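Phosphatidylethanolamine-binding protein (Plasmodium vivax, PDB 2GZQ) probably binds phosphatidylethanolamine or related phosphorylated ligands at an anion-binding pocket. Local coordinates at residues D85-S90 with L137-F142. Numbering follows the deposited sequence.
Sequences DPDFPS and LHRISF
Asp87 and Arg139 form a side-on salt bridge, with carboxylate and guanidinium nearly coplanar, 4° apart. Arg139 NH2 gives a straight bond of 2.8 Å to Asp87 OD1, and Arg139 NE gives one of 2.9 Å to Asp87 OD2. Both oxygens use their syn lone pairs. The anti lone pair of Asp87 OD2 takes the backbone N of Arg139 at 2.8 Å. With three N-H groups on two oxygens, the rotation of the carboxylate is fixed. The arginine chain bends at chi3 (-69°), which brings NE and NH2 alongside the acid.

Next to this pair, His138 ND1 donates to Asp85 OD1 at 2.7 Å. The oxygen lies near the ring plane and uses its syn lone pair, although the carboxylate plane is turned 51° from the ring. His138 CE1 also lies 3.0 Å from Asp87 O and 3.2 Å from Pro89 O. Ile140 CD1 packs on Asp85 CG at 3.6 Å.

Asp85 OD2 accepts from Asp87 N, an Asx turn in which the Asp85 side chain holds the backbone of Asp87, the residue that meets Arg139. The peptide bond before Pro89 is cis, and Pro89 O reaches the edge of the His138 ring. Further out, Thr135 bonds His138 NE2, while His26 and the carbonyl of Glu21 hold the arginine. The Asp85-Pro86-Asp87 turn and the His138-Arg139 pair match the two conserved family motifs, which line the anion-binding pocket in PEBP relatives and probably do so here.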
ATOM      1  N   ASP A  85      -1.443  -7.015   1.167  1.00  4.92           N
ATOM      2  CA  ASP A  85      -1.290  -8.015   2.218  1.00  5.27           C
ATOM      3  C   ASP A  85      -0.160  -8.965   1.834  1.00  4.81           C
ATOM      4  O   ASP A  85      -0.338  -9.788   0.934  1.00  5.18           O
ATOM      5  CB  ASP A  85      -2.599  -8.776   2.405  1.00  5.22           C
ATOM      6  CG  ASP A  85      -2.549  -9.755   3.566  1.00  5.11           C
ATOM      7  OD1 ASP A  85      -3.554 -10.476   3.781  1.00  6.70           O
ATOM      8  OD2 ASP A  85      -1.508  -9.779   4.256  1.00  7.04           O
ATOM      9  N   PRO A  86       0.996  -8.855   2.486  1.00  4.49           N
ATOM     10  CA  PRO A  86       2.082  -9.776   2.234  1.00  5.33           C
ATOM     11  C   PRO A  86       1.864 -11.142   2.877  1.00  4.46           C
ATOM     12  O   PRO A  86       2.633 -12.064   2.646  1.00  6.01           O
ATOM     13  CB  PRO A  86       3.295  -9.068   2.859  1.00  5.13           C
ATOM     14  CG  PRO A  86       2.674  -8.296   4.020  1.00  6.26           C
ATOM     15  CD  PRO A  86       1.312  -7.889   3.557  1.00  6.52           C
ATOM     16  N   ASP A  87       0.823 -11.274   3.674  1.00  4.21           N
ATOM     17  CA  ASP A  87       0.563 -12.460   4.471  1.00  5.34           C
ATOM     18  C   ASP A  87      -0.692 -13.180   4.007  1.00  5.54           C
ATOM     19  O   ASP A  87      -1.508 -13.661   4.794  1.00  8.25           O
ATOM     20  CB  ASP A  87       0.461 -12.024   5.915  1.00  4.61           C
ATOM     21  CG  ASP A  87       1.766 -11.413   6.420  1.00  4.49           C
ATOM     22  OD1 ASP A  87       2.834 -11.936   6.046  1.00  5.09           O
ATOM     23  OD2 ASP A  87       1.729 -10.422   7.190  1.00  4.98           O
ATOM     24  N   PHE A  88      -0.871 -13.210   2.700  1.00  6.17           N
ATOM     25  CA  PHE A  88      -2.070 -13.767   2.078  1.00  4.90           C
ATOM     26  C   PHE A  88      -1.772 -15.087   1.403  1.00  3.66           C
ATOM     27  O   PHE A  88      -0.804 -15.168   0.650  1.00  4.88           O
ATOM     28  CB  PHE A  88      -2.582 -12.794   1.012  1.00  5.90           C
ATOM     29  CG  PHE A  88      -3.817 -13.271   0.333  1.00  5.35           C
ATOM     30  CD1 PHE A  88      -3.747 -14.090  -0.763  1.00  5.71           C
ATOM     31  CD2 PHE A  88      -5.069 -12.927   0.825  1.00  9.72           C
ATOM     32  CE1 PHE A  88      -4.894 -14.558  -1.374  1.00 10.38           C
ATOM     33  CE2 PHE A  88      -6.219 -13.402   0.209  1.00 12.13           C
ATOM     34  CZ  PHE A  88      -6.122 -14.218  -0.879  1.00  8.99           C
ATOM     35  N   PRO A  89      -2.627 -16.092   1.588  1.00  5.25           N
ATOM     36  CA  PRO A  89      -3.823 -16.111   2.410  1.00  4.19           C
ATOM     37  C   PRO A  89      -3.580 -16.193   3.893  1.00  6.24           C
ATOM     38  O   PRO A  89      -4.500 -15.903   4.672  1.00  7.05           O
ATOM     39  CB  PRO A  89      -4.597 -17.338   1.914  1.00  8.31           C
ATOM     40  CG  PRO A  89      -3.637 -18.155   1.201  1.00 10.83           C
ATOM     41  CD  PRO A  89      -2.477 -17.309   0.792  1.00  4.84           C
ATOM     42  N   SER A  90      -2.404 -16.642   4.305  1.00  6.53           N
ATOM     43  CA  SER A  90      -2.116 -16.705   5.725  1.00  7.80           C
ATOM     44  C   SER A  90      -0.692 -16.318   6.007  1.00  7.78           C
ATOM     45  O   SER A  90       0.195 -16.371   5.128  1.00  6.69           O
ATOM     46  CB  SER A  90      -2.353 -18.090   6.285  1.00  8.43           C
ATOM     47  OG  SER A  90      -1.352 -18.973   5.825  1.00 10.26           O
ATOM     48  N   LEU A 137      -1.880 -13.075  12.103  1.00  5.51           N
ATOM     49  CA  LEU A 137      -1.937 -11.638  11.947  1.00  5.01           C
ATOM     50  C   LEU A 137      -1.355 -11.272  10.585  1.00  6.70           C
ATOM     51  O   LEU A 137      -0.255 -11.711  10.207  1.00  8.50           O
ATOM     52  CB  LEU A 137      -1.143 -10.964  13.056  1.00  6.71           C
ATOM     53  CG  LEU A 137      -1.777 -11.050  14.430  1.00  8.00           C
ATOM     54  CD1 LEU A 137      -0.710 -10.844  15.505  1.00  9.00           C
ATOM     55  CD2 LEU A 137      -2.864 -10.009  14.554  1.00  8.13           C
ATOM     56  N   HIS A 138      -2.074 -10.467   9.848  1.00  5.19           N
ATOM     57  CA  HIS A 138      -1.668  -9.993   8.532  1.00  4.18           C
ATOM     58  C   HIS A 138      -1.151  -8.580   8.634  1.00  4.32           C
ATOM     59  O   HIS A 138      -1.844  -7.712   9.186  1.00  4.89           O
ATOM     60  CB  HIS A 138      -2.853 -10.022   7.587  1.00  5.27           C
ATOM     61  CG  HIS A 138      -3.416 -11.380   7.323  1.00  3.52           C
ATOM     62  ND1 HIS A 138      -3.651 -11.844   6.049  1.00  5.27           N
ATOM     63  CD2 HIS A 138      -3.842 -12.355   8.163  1.00  5.71           C
ATOM     64  CE1 HIS A 138      -4.172 -13.057   6.112  1.00  5.45           C
ATOM     65  NE2 HIS A 138      -4.282 -13.399   7.385  1.00  6.62           N
ATOM     66  N   ARG A 139       0.034  -8.341   8.101  1.00  4.94           N
ATOM     67  CA  ARG A 139       0.641  -7.011   8.096  1.00  4.31           C
ATOM     68  C   ARG A 139       0.137  -6.223   6.892  1.00  4.14           C
ATOM     69  O   ARG A 139       0.828  -6.109   5.885  1.00  4.63           O
ATOM     70  CB  ARG A 139       2.166  -7.166   8.085  1.00  5.01           C
ATOM     71  CG  ARG A 139       2.685  -7.865   9.351  1.00  4.65           C
ATOM     72  CD  ARG A 139       4.112  -8.345   9.212  1.00  5.85           C
ATOM     73  NE  ARG A 139       4.186  -9.443   8.258  1.00  4.77           N
ATOM     74  CZ  ARG A 139       5.317  -9.992   7.835  1.00  6.96           C
ATOM     75  NH1 ARG A 139       6.503  -9.565   8.280  1.00  7.30           N
ATOM     76  NH2 ARG A 139       5.266 -10.972   6.962  1.00  6.75           N
ATOM     77  N   ILE A 140      -1.064  -5.683   7.011  1.00  4.75           N
ATOM     78  CA  ILE A 140      -1.686  -4.914   5.944  1.00  4.43           C
ATOM     79  C   ILE A 140      -0.893  -3.606   5.802  1.00  4.69           C
ATOM     80  O   ILE A 140      -0.768  -2.840   6.753  1.00  5.96           O
ATOM     81  CB  ILE A 140      -3.162  -4.677   6.264  1.00  5.37           C
ATOM     82  CG1 ILE A 140      -3.925  -5.995   6.436  1.00  5.88           C
ATOM     83  CG2 ILE A 140      -3.788  -3.782   5.206  1.00  6.08           C
ATOM     84  CD1 ILE A 140      -3.891  -6.906   5.294  1.00  7.10           C
ATOM     85  N   SER A 141      -0.311  -3.407   4.627  1.00  4.58           N
ATOM     86  CA  SER A 141       0.725  -2.429   4.424  1.00  5.17           C
ATOM     87  C   SER A 141       0.380  -1.443   3.327  1.00  5.28           C
ATOM     88  O   SER A 141      -0.268  -1.779   2.325  1.00  5.85           O
ATOM     89  CB  SER A 141       2.011  -3.144   4.049  1.00  5.70           C
ATOM     90  OG  SER A 141       2.486  -4.016   5.076  1.00  6.24           O
ATOM     91  N   PHE A 142       0.862  -0.217   3.512  1.00  4.60           N
ATOM     92  CA  PHE A 142       0.661   0.879   2.580  1.00  4.34           C
ATOM     93  C   PHE A 142       2.026   1.391   2.164  1.00  4.31           C
ATOM     94  O   PHE A 142       2.791   1.836   3.001  1.00  4.80           O
ATOM     95  CB  PHE A 142      -0.132   2.001   3.250  1.00  4.67           C
ATOM     96  CG  PHE A 142      -1.544   1.633   3.625  1.00  5.19           C
ATOM     97  CD1 PHE A 142      -1.794   0.888   4.744  1.00  6.03           C
ATOM     98  CD2 PHE A 142      -2.609   2.053   2.861  1.00  5.91           C
ATOM     99  CE1 PHE A 142      -3.094   0.581   5.116  1.00  8.41           C
ATOM    100  CE2 PHE A 142      -3.922   1.737   3.227  1.00  7.28           C
ATOM    101  CZ  PHE A 142      -4.130   0.988   4.335  1.00  7.88           C
TER